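Long-range contact in putative DNA binding protein (Bacteroides thetaiotaomicron VPI-5482, PDB 3HTN), which is of uncharacterised function but binds metal ions and, as a member of the plant and prokaryote conserved (PPC) domain family, may bind DNA: residues A[32-45]-A[122-134]. Numbering follows the deposited sequence. Where two conformers were deposited one is given.
Sequences LNAFCKEKGILSGS and EFVVEDYSERISR. With SO4 (sulfate ion), chain G.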
ATOM      1  N   LEU A  32      15.486   6.136   6.689  1.00 15.88           N
ATOM      2  CA  LEU A  32      15.351   4.843   5.995  1.00 15.76           C
ATOM      3  C   LEU A  32      16.589   4.503   5.199  1.00 16.09           C
ATOM      4  O   LEU A  32      17.003   3.333   5.167  1.00 16.92           O
ATOM      5  CB  LEU A  32      14.105   4.810   5.119  1.00 15.37           C
ATOM      6  CG  LEU A  32      12.779   4.805   5.874  1.00 17.05           C
ATOM      7  CD1 LEU A  32      11.616   5.151   4.947  1.00 18.57           C
ATOM      8  CD2 LEU A  32      12.482   3.460   6.578  1.00 17.65           C
ATOM      9  N   ASN A  33      17.183   5.497   4.543  0.50 16.84           N
ATOM     10  CA  ASN A  33      18.441   5.281   3.823  0.50 16.88           C
ATOM     11  C   ASN A  33      19.497   4.761   4.777  0.50 15.54           C
ATOM     12  O   ASN A  33      20.124   3.727   4.526  0.50 13.86           O
ATOM     13  CB  ASN A  33      18.939   6.572   3.145  0.50 18.02           C
ATOM     14  CG  ASN A  33      18.305   6.809   1.790  0.50 18.57           C
ATOM     15  OD1 ASN A  33      18.654   6.158   0.808  0.50 22.97           O
ATOM     16  ND2 ASN A  33      17.392   7.759   1.725  0.50 21.60           N
ATOM     17  N   ALA A  34      19.637   5.450   5.905  1.00 15.36           N
ATOM     18  CA  ALA A  34      20.636   5.103   6.919  1.00 15.35           C
ATOM     19  C   ALA A  34      20.420   3.686   7.471  1.00 17.53           C
ATOM     20  O   ALA A  34      21.390   2.938   7.683  1.00 17.04           O
ATOM     21  CB  ALA A  34      20.601   6.123   8.044  1.00 17.41           C
ATOM     22  N   PHE A  35      19.155   3.317   7.675  1.00 15.37           N
ATOM     23  CA  PHE A  35      18.826   1.985   8.123  1.00 14.74           C
ATOM     24  C   PHE A  35      19.283   0.910   7.142  1.00 14.01           C
ATOM     25  O   PHE A  35      19.916  -0.052   7.519  1.00 16.39           O
ATOM     26  CB  PHE A  35      17.322   1.849   8.331  1.00 16.84           C
ATOM     27  CG  PHE A  35      16.954   0.505   8.801  1.00 16.97           C
ATOM     28  CD1 PHE A  35      17.165   0.174  10.107  1.00 18.35           C
ATOM     29  CD2 PHE A  35      16.486  -0.463   7.923  1.00 15.92           C
ATOM     30  CE1 PHE A  35      16.899  -1.093  10.561  1.00 19.39           C
ATOM     31  CE2 PHE A  35      16.244  -1.724   8.362  1.00 17.40           C
ATOM     32  CZ  PHE A  35      16.427  -2.036   9.687  1.00 16.50           C
ATOM     33  N   CYS A  36      18.923   1.084   5.880  1.00 15.03           N
ATOM     34  CA  CYS A  36      19.283   0.135   4.845  1.00 16.30           C
ATOM     35  C   CYS A  36      20.792   0.036   4.697  1.00 16.11           C
ATOM     36  O   CYS A  36      21.332  -1.050   4.484  1.00 16.78           O
ATOM     37  CB  CYS A  36      18.654   0.517   3.505  1.00 17.27           C
ATOM     38  SG  CYS A  36      16.862   0.401   3.480  1.00 19.27           S
ATOM     39  N   LYS A  37      21.463   1.176   4.792  1.00 18.26           N
ATOM     40  CA  LYS A  37      22.916   1.189   4.729  1.00 19.53           C
ATOM     41  C   LYS A  37      23.495   0.408   5.913  1.00 20.80           C
ATOM     42  O   LYS A  37      24.361  -0.456   5.735  1.00 21.26           O
ATOM     43  CB  LYS A  37      23.438   2.624   4.716  1.00 19.96           C
ATOM     44  CG  LYS A  37      24.962   2.712   4.644  1.00 23.25           C
ATOM     45  CD  LYS A  37      25.461   4.129   4.440  1.00 24.35           C
ATOM     46  CE  LYS A  37      26.991   4.175   4.567  1.00 31.78           C
ATOM     47  NZ  LYS A  37      27.520   5.541   4.294  1.00 38.09           N
ATOM     48  N   GLU A  38      23.016   0.701   7.122  1.00 19.88           N
ATOM     49  CA  GLU A  38      23.493   0.013   8.327  1.00 18.54           C
ATOM     50  C   GLU A  38      23.340  -1.505   8.212  1.00 19.43           C
ATOM     51  O   GLU A  38      24.237  -2.260   8.618  1.00 20.52           O
ATOM     52  CB  GLU A  38      22.731   0.485   9.577  1.00 19.33           C
ATOM     53  CG  GLU A  38      23.178  -0.241  10.856  1.00 20.25           C
ATOM     54  CD  GLU A  38      22.352   0.048  12.126  1.00 25.87           C
ATOM     55  OE1 GLU A  38      21.421   0.882  12.112  1.00 34.74           O
ATOM     56  OE2 GLU A  38      22.677  -0.584  13.170  1.00 35.66           O
ATOM     57  N   LYS A  39      22.209  -1.946   7.676  1.00 18.33           N
ATOM     58  CA  LYS A  39      21.899  -3.370   7.577  1.00 16.82           C
ATOM     59  C   LYS A  39      22.369  -4.009   6.276  1.00 18.43           C
ATOM     60  O   LYS A  39      22.196  -5.213   6.096  1.00 20.90           O
ATOM     61  CB  LYS A  39      20.405  -3.615   7.807  1.00 16.73           C
ATOM     62  CG  LYS A  39      19.918  -3.190   9.194  1.00 19.09           C
ATOM     63  CD  LYS A  39      20.635  -3.988  10.287  1.00 23.55           C
ATOM     64  CE  LYS A  39      20.161  -3.695  11.662  1.00 24.41           C
ATOM     65  NZ  LYS A  39      20.947  -4.511  12.652  1.00 25.17           N
ATOM     66  N   GLY A  40      23.031  -3.241   5.418  1.00 17.44           N
ATOM     67  CA  GLY A  40      23.573  -3.763   4.167  1.00 18.94           C
ATOM     68  C   GLY A  40      22.512  -4.314   3.239  1.00 20.05           C
ATOM     69  O   GLY A  40      22.756  -5.296   2.543  1.00 20.22           O
ATOM     70  N   ILE A  41      21.338  -3.677   3.211  1.00 17.31           N
ATOM     71  CA  ILE A  41      20.227  -4.194   2.423  1.00 17.56           C
ATOM     72  C   ILE A  41      20.458  -3.806   0.967  1.00 18.93           C
ATOM     73  O   ILE A  41      20.568  -2.635   0.639  1.00 19.72           O
ATOM     74  CB  ILE A  41      18.890  -3.675   2.909  1.00 16.60           C
ATOM     75  CG1 ILE A  41      18.653  -4.139   4.345  1.00 17.95           C
ATOM     76  CG2 ILE A  41      17.800  -4.198   2.012  1.00 18.12           C
ATOM     77  CD1 ILE A  41      17.386  -3.620   4.981  1.00 18.96           C
ATOM     78  N   LEU A  42      20.553  -4.815   0.116  1.00 19.66           N
ATOM     79  CA  LEU A  42      20.858  -4.609  -1.297  1.00 18.22           C
ATOM     80  C   LEU A  42      19.616  -4.319  -2.124  1.00 16.61           C
ATOM     81  O   LEU A  42      19.677  -3.569  -3.099  1.00 16.88           O
ATOM     82  CB  LEU A  42      21.563  -5.860  -1.832  1.00 18.76           C
ATOM     83  CG  LEU A  42      22.838  -6.293  -1.109  1.00 18.90           C
ATOM     84  CD1 LEU A  42      23.338  -7.589  -1.699  1.00 19.50           C
ATOM     85  CD2 LEU A  42      23.867  -5.183  -1.222  1.00 20.90           C
ATOM     86  N   SER A  43      18.517  -4.977  -1.758  1.00 16.89           N
ATOM     87  CA  SER A  43      17.225  -4.761  -2.378  1.00 18.11           C
ATOM     88  C   SER A  43      16.155  -5.208  -1.406  1.00 18.45           C
ATOM     89  O   SER A  43      16.435  -5.935  -0.436  1.00 16.56           O
ATOM     90  CB  SER A  43      17.091  -5.492  -3.718  1.00 16.20           C
ATOM     91  OG  SER A  43      17.016  -6.891  -3.534  1.00 18.59           O
ATOM     92  N   GLY A  44      14.934  -4.741  -1.653  1.00 17.31           N
ATOM     93  CA  GLY A  44      13.859  -5.002  -0.722  1.00 16.63           C
ATOM     94  C   GLY A  44      12.702  -4.068  -0.920  1.00 16.01           C
ATOM     95  O   GLY A  44      12.616  -3.374  -1.916  1.00 15.19           O
ATOM     96  N   SER A  45      11.827  -4.021   0.072  1.00 15.07           N
ATOM     97  CA  SER A  45      10.650  -3.176   0.021  1.00 16.47           C
ATOM     98  C   SER A  45      10.485  -2.448   1.322  1.00 18.00           C
ATOM     99  O   SER A  45      11.007  -2.868   2.351  1.00 16.77           O
ATOM    100  CB  SER A  45       9.421  -4.022  -0.246  1.00 19.18           C
ATOM    101  OG  SER A  45       9.185  -4.862   0.859  1.00 24.65           O
ATOM    102  N   GLU A 122       6.148   4.123  11.543  1.00 16.07           N
ATOM    103  CA  GLU A 122       6.113   2.662  11.719  1.00 16.24           C
ATOM    104  C   GLU A 122       6.214   2.013  10.367  1.00 14.33           C
ATOM    105  O   GLU A 122       5.276   2.071   9.590  1.00 14.56           O
ATOM    106  CB  GLU A 122       4.806   2.297  12.417  1.00 16.11           C
ATOM    107  CG  GLU A 122       4.708   2.924  13.809  1.00 16.21           C
ATOM    108  CD  GLU A 122       3.373   2.748  14.494  1.00 17.28           C
ATOM    109  OE1 GLU A 122       2.551   1.930  14.025  1.00 18.18           O
ATOM    110  OE2 GLU A 122       3.176   3.421  15.531  1.00 16.95           O
ATOM    111  N   PHE A 123       7.375   1.436  10.065  1.00 16.80           N
ATOM    112  CA  PHE A 123       7.683   0.940   8.735  1.00 16.41           C
ATOM    113  C   PHE A 123       8.152  -0.488   8.769  1.00 20.02           C
ATOM    114  O   PHE A 123       8.767  -0.907   9.751  1.00 23.54           O
ATOM    115  CB  PHE A 123       8.736   1.841   8.069  1.00 17.74           C
ATOM    116  CG  PHE A 123       8.282   3.250   7.984  1.00 16.48           C
ATOM    117  CD1 PHE A 123       7.418   3.632   6.974  1.00 19.61           C
ATOM    118  CD2 PHE A 123       8.620   4.172   8.944  1.00 19.39           C
ATOM    119  CE1 PHE A 123       6.924   4.908   6.921  1.00 20.24           C
ATOM    120  CE2 PHE A 123       8.137   5.455   8.883  1.00 19.56           C
ATOM    121  CZ  PHE A 123       7.276   5.822   7.888  1.00 18.10           C
ATOM    122  N   VAL A 124       7.785  -1.249   7.749  1.00 15.74           N
ATOM    123  CA  VAL A 124       8.244  -2.619   7.589  1.00 17.18           C
ATOM    124  C   VAL A 124       9.223  -2.611   6.414  1.00 17.15           C
ATOM    125  O   VAL A 124       8.865  -2.177   5.300  1.00 16.62           O
ATOM    126  CB  VAL A 124       7.096  -3.599   7.328  1.00 16.47           C
ATOM    127  CG1 VAL A 124       7.642  -5.028   7.175  1.00 18.19           C
ATOM    128  CG2 VAL A 124       6.072  -3.540   8.483  1.00 19.65           C
ATOM    129  N   VAL A 125      10.447  -3.054   6.668  1.00 15.66           N
ATOM    130  CA  VAL A 125      11.504  -3.117   5.637  1.00 15.95           C
ATOM    131  C   VAL A 125      11.800  -4.581   5.395  1.00 16.56           C
ATOM    132  O   VAL A 125      12.202  -5.270   6.340  1.00 17.61           O
ATOM    133  CB  VAL A 125      12.769  -2.407   6.061  1.00 15.51           C
ATOM    134  CG1 VAL A 125      13.873  -2.535   4.972  1.00 20.06           C
ATOM    135  CG2 VAL A 125      12.494  -0.958   6.380  1.00 16.31           C
ATOM    136  N   GLU A 126      11.537  -5.068   4.188  1.00 16.70           N
ATOM    137  CA  GLU A 126      11.862  -6.435   3.823  1.00 18.22           C
ATOM    138  C   GLU A 126      13.188  -6.432   3.092  1.00 18.22           C
ATOM    139  O   GLU A 126      13.397  -5.624   2.198  1.00 16.81           O
ATOM    140  CB  GLU A 126      10.819  -7.064   2.923  1.00 18.93           C
ATOM    141  CG  GLU A 126      11.122  -8.535   2.637  1.00 26.03           C
ATOM    142  CD  GLU A 126      10.046  -9.245   1.848  1.00 30.38           C
ATOM    143  OE1 GLU A 126       8.959  -8.659   1.639  1.00 38.91           O
ATOM    144  OE2 GLU A 126      10.301 -10.395   1.427  1.00 37.54           O
ATOM    145  N   ASP A 127      14.041  -7.369   3.465  1.00 16.86           N
ATOM    146  CA  ASP A 127      15.357  -7.555   2.870  1.00 16.61           C
ATOM    147  C   ASP A 127      15.290  -8.765   1.934  1.00 16.96           C
ATOM    148  O   ASP A 127      15.009  -9.875   2.375  1.00 18.80           O
ATOM    149  CB  ASP A 127      16.359  -7.792   3.985  1.00 16.26           C
ATOM    150  CG  ASP A 127      17.764  -7.975   3.495  1.00 16.24           C
ATOM    151  OD1 ASP A 127      18.066  -7.866   2.297  1.00 17.83           O
ATOM    152  OD2 ASP A 127      18.610  -8.271   4.376  1.00 18.84           O
ATOM    153  N   TYR A 128      15.496  -8.526   0.638  1.00 16.23           N
ATOM    154  CA  TYR A 128      15.506  -9.600  -0.346  1.00 16.42           C
ATOM    155  C   TYR A 128      16.808 -10.387  -0.389  1.00 18.31           C
ATOM    156  O   TYR A 128      16.826 -11.445  -0.987  1.00 19.75           O
ATOM    157  CB  TYR A 128      15.230  -9.080  -1.748  1.00 17.80           C
ATOM    158  CG  TYR A 128      13.896  -8.400  -1.956  1.00 15.75           C
ATOM    159  CD1 TYR A 128      12.778  -8.699  -1.189  1.00 17.41           C
ATOM    160  CD2 TYR A 128      13.730  -7.497  -3.003  1.00 20.58           C
ATOM    161  CE1 TYR A 128      11.559  -8.075  -1.424  1.00 17.74           C
ATOM    162  CE2 TYR A 128      12.530  -6.887  -3.239  1.00 19.36           C
ATOM    163  CZ  TYR A 128      11.455  -7.176  -2.452  1.00 18.13           C
ATOM    164  OH  TYR A 128      10.262  -6.566  -2.698  1.00 18.75           O
ATOM    165  N   SER A 129      17.882  -9.873   0.209  1.00 19.14           N
ATOM    166  CA  SER A 129      19.183 -10.547   0.186  1.00 18.13           C
ATOM    167  C   SER A 129      19.690 -10.826  -1.228  1.00 19.42           C
ATOM    168  O   SER A 129      20.362 -11.834  -1.460  1.00 20.41           O
ATOM    169  CB  SER A 129      19.138 -11.860   1.009  1.00 18.34           C
ATOM    170  OG  SER A 129      18.809 -11.601   2.346  1.00 24.25           O
ATOM    171  N   GLU A 130      19.374  -9.946  -2.166  0.80 20.37           N
ATOM    172  CA  GLU A 130      19.796 -10.089  -3.562  0.80 21.91           C
ATOM    173  C   GLU A 130      20.084  -8.711  -4.131  0.80 21.83           C
ATOM    174  O   GLU A 130      19.459  -7.735  -3.747  0.80 21.19           O
ATOM    175  CB  GLU A 130      18.688 -10.686  -4.416  0.80 24.92           C
ATOM    176  CG  GLU A 130      18.229 -12.070  -4.064  0.80 31.65           C
ATOM    177  CD  GLU A 130      19.141 -13.159  -4.549  0.80 39.86           C
ATOM    178  OE1 GLU A 130      20.219 -12.850  -5.105  0.80 49.68           O
ATOM    179  OE2 GLU A 130      18.766 -14.339  -4.375  0.80 44.50           O
ATOM    180  N   ARG A 131      21.001  -8.646  -5.089  1.00 19.35           N
ATOM    181  CA  ARG A 131      21.346  -7.387  -5.752  1.00 19.21           C
ATOM    182  C   ARG A 131      20.282  -7.003  -6.768  1.00 19.72           C
ATOM    183  O   ARG A 131      19.817  -7.852  -7.512  1.00 19.63           O
ATOM    184  CB  ARG A 131      22.691  -7.518  -6.474  1.00 18.33           C
ATOM    185  CG  ARG A 131      23.068  -6.383  -7.438  1.00 18.95           C
ATOM    186  CD  ARG A 131      24.427  -6.641  -8.046  1.00 19.28           C
ATOM    187  NE  ARG A 131      24.797  -5.604  -9.013  1.00 20.51           N
ATOM    188  CZ  ARG A 131      25.275  -4.401  -8.694  1.00 26.35           C
ATOM    189  NH1 ARG A 131      25.425  -4.056  -7.420  1.00 26.20           N
ATOM    190  NH2 ARG A 131      25.611  -3.537  -9.653  1.00 21.49           N
ATOM    191  N   ILE A 132      19.873  -5.736  -6.762  1.00 19.54           N
ATOM    192  CA  ILE A 132      19.045  -5.154  -7.842  1.00 18.72           C
ATOM    193  C   ILE A 132      19.602  -3.762  -8.038  1.00 19.17           C
ATOM    194  O   ILE A 132      19.629  -2.968  -7.102  1.00 17.83           O
ATOM    195  CB  ILE A 132      17.545  -5.051  -7.542  1.00 20.37           C
ATOM    196  CG1 ILE A 132      16.945  -6.431  -7.257  1.00 20.51           C
ATOM    197  CG2 ILE A 132      16.824  -4.412  -8.730  1.00 20.67           C
ATOM    198  CD1 ILE A 132      15.458  -6.381  -6.893  1.00 18.70           C
ATOM    199  N   SER A 133      20.095  -3.480  -9.236  1.00 18.92           N
ATOM    200  CA  SER A 133      20.695  -2.195  -9.561  1.00 19.92           C
ATOM    201  C   SER A 133      19.773  -1.409 -10.469  1.00 20.00           C
ATOM    202  O   SER A 133      18.610  -1.779 -10.707  1.00 20.70           O
ATOM    203  CB  SER A 133      22.070  -2.395 -10.220  1.00 19.38           C
ATOM    204  OG  SER A 133      22.797  -1.167 -10.396  1.00 20.66           O
ATOM    205  N   ARG A 134      20.290  -0.278 -10.924  1.00 19.86           N
ATOM    206  CA  ARG A 134      19.567   0.620 -11.780  1.00 21.62           C
ATOM    207  C   ARG A 134      20.490   1.298 -12.739  1.00 19.90           C
ATOM    208  O   ARG A 134      21.679   1.454 -12.474  1.00 18.98           O
ATOM    209  CB  ARG A 134      18.919   1.691 -10.943  1.00 23.16           C
ATOM    210  CG  ARG A 134      17.732   1.166 -10.220  1.00 25.98           C
ATOM    211  CD  ARG A 134      17.019   2.262  -9.644  1.00 19.83           C
ATOM    212  NE  ARG A 134      15.995   1.810  -8.736  1.00 17.88           N
ATOM    213  CZ  ARG A 134      14.702   1.759  -8.998  1.00 18.10           C
ATOM    214  NH1 ARG A 134      14.247   2.071 -10.168  1.00 17.32           N
ATOM    215  NH2 ARG A 134      13.866   1.392  -8.039  1.00 18.12           N
TER
HETATM  216  S   SO4 G 204      25.607  -0.239  -8.016  1.00 36.57           S
HETATM  217  O1  SO4 G 204      25.779   0.702  -9.158  1.00 36.68           O
HETATM  218  O2  SO4 G 204      25.760   0.518  -6.747  1.00 40.25           O
HETATM  219  O3  SO4 G 204      26.638  -1.276  -8.055  1.00 38.96           O
HETATM  220  O4  SO4 G 204      24.359  -0.993  -8.149  1.00 32.33           O
HETATM  221  O   HOH W   1      19.866  -7.179   6.510  1.00 30.76           O
HETATM  222  O   HOH W   2      21.596  -4.124  -4.988  1.00 26.39           O
HETATM  223  O   HOH W   3      20.313  -7.489   1.132  1.00 27.45           O
HETATM  224  O   HOH W   4      10.657  -4.281  -4.247  1.00 18.61           O
HETATM  225  O   HOH W   5       7.901  -3.940   3.331  1.00 22.56           O
HETATM  226  O   HOH W   6       8.244  -7.042  -1.130  1.00 28.08           O
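Gly44 CA sits over one face of the Tyr128 ring, 3.4 Å from its centroid and 13° off the normal, a CH-pi contact. The backbone beside the ring is fixed by Tyr128 N, which donates to Ser43 O at 3.0 Å with a nearly straight N-H...O angle of 164°. Ser43 OG, with chi1 at 70° between the backbone N and the carbonyl carbon, is turned past the ring edge to give a short 2.6 Å bond to Glu130 O, while its CB packs on Ile132. A phenylalanine in place of Tyr128 would probably leave the two waters now held by the hydroxyl without that partner. Beside this, Ser45 and Glu126 exchange two backbone bonds, and the Glu126 carboxylate pairs with Lys17 of the second subunit.

Between the helix with its following loop and strand 120-127 the packing is apolar, closest where Ile41 CD1 meets Val125 CG1 at 3.7 Å; Leu32 CD2 stands off at 4.4 Å from Val125 CG2. The outer side is looser and wet: single waters join Asp127 to Lys39 O and to Leu42 N, and Asp127 OD1 also accepts from Ser129 N, an Asx turn.

Helix 28-39 ends in a Schellman motif at Gly40, and a short loop leads to strand 44-52, antiparallel to strand 120-127 in the PPC-domain sheet of this three-chain assembly.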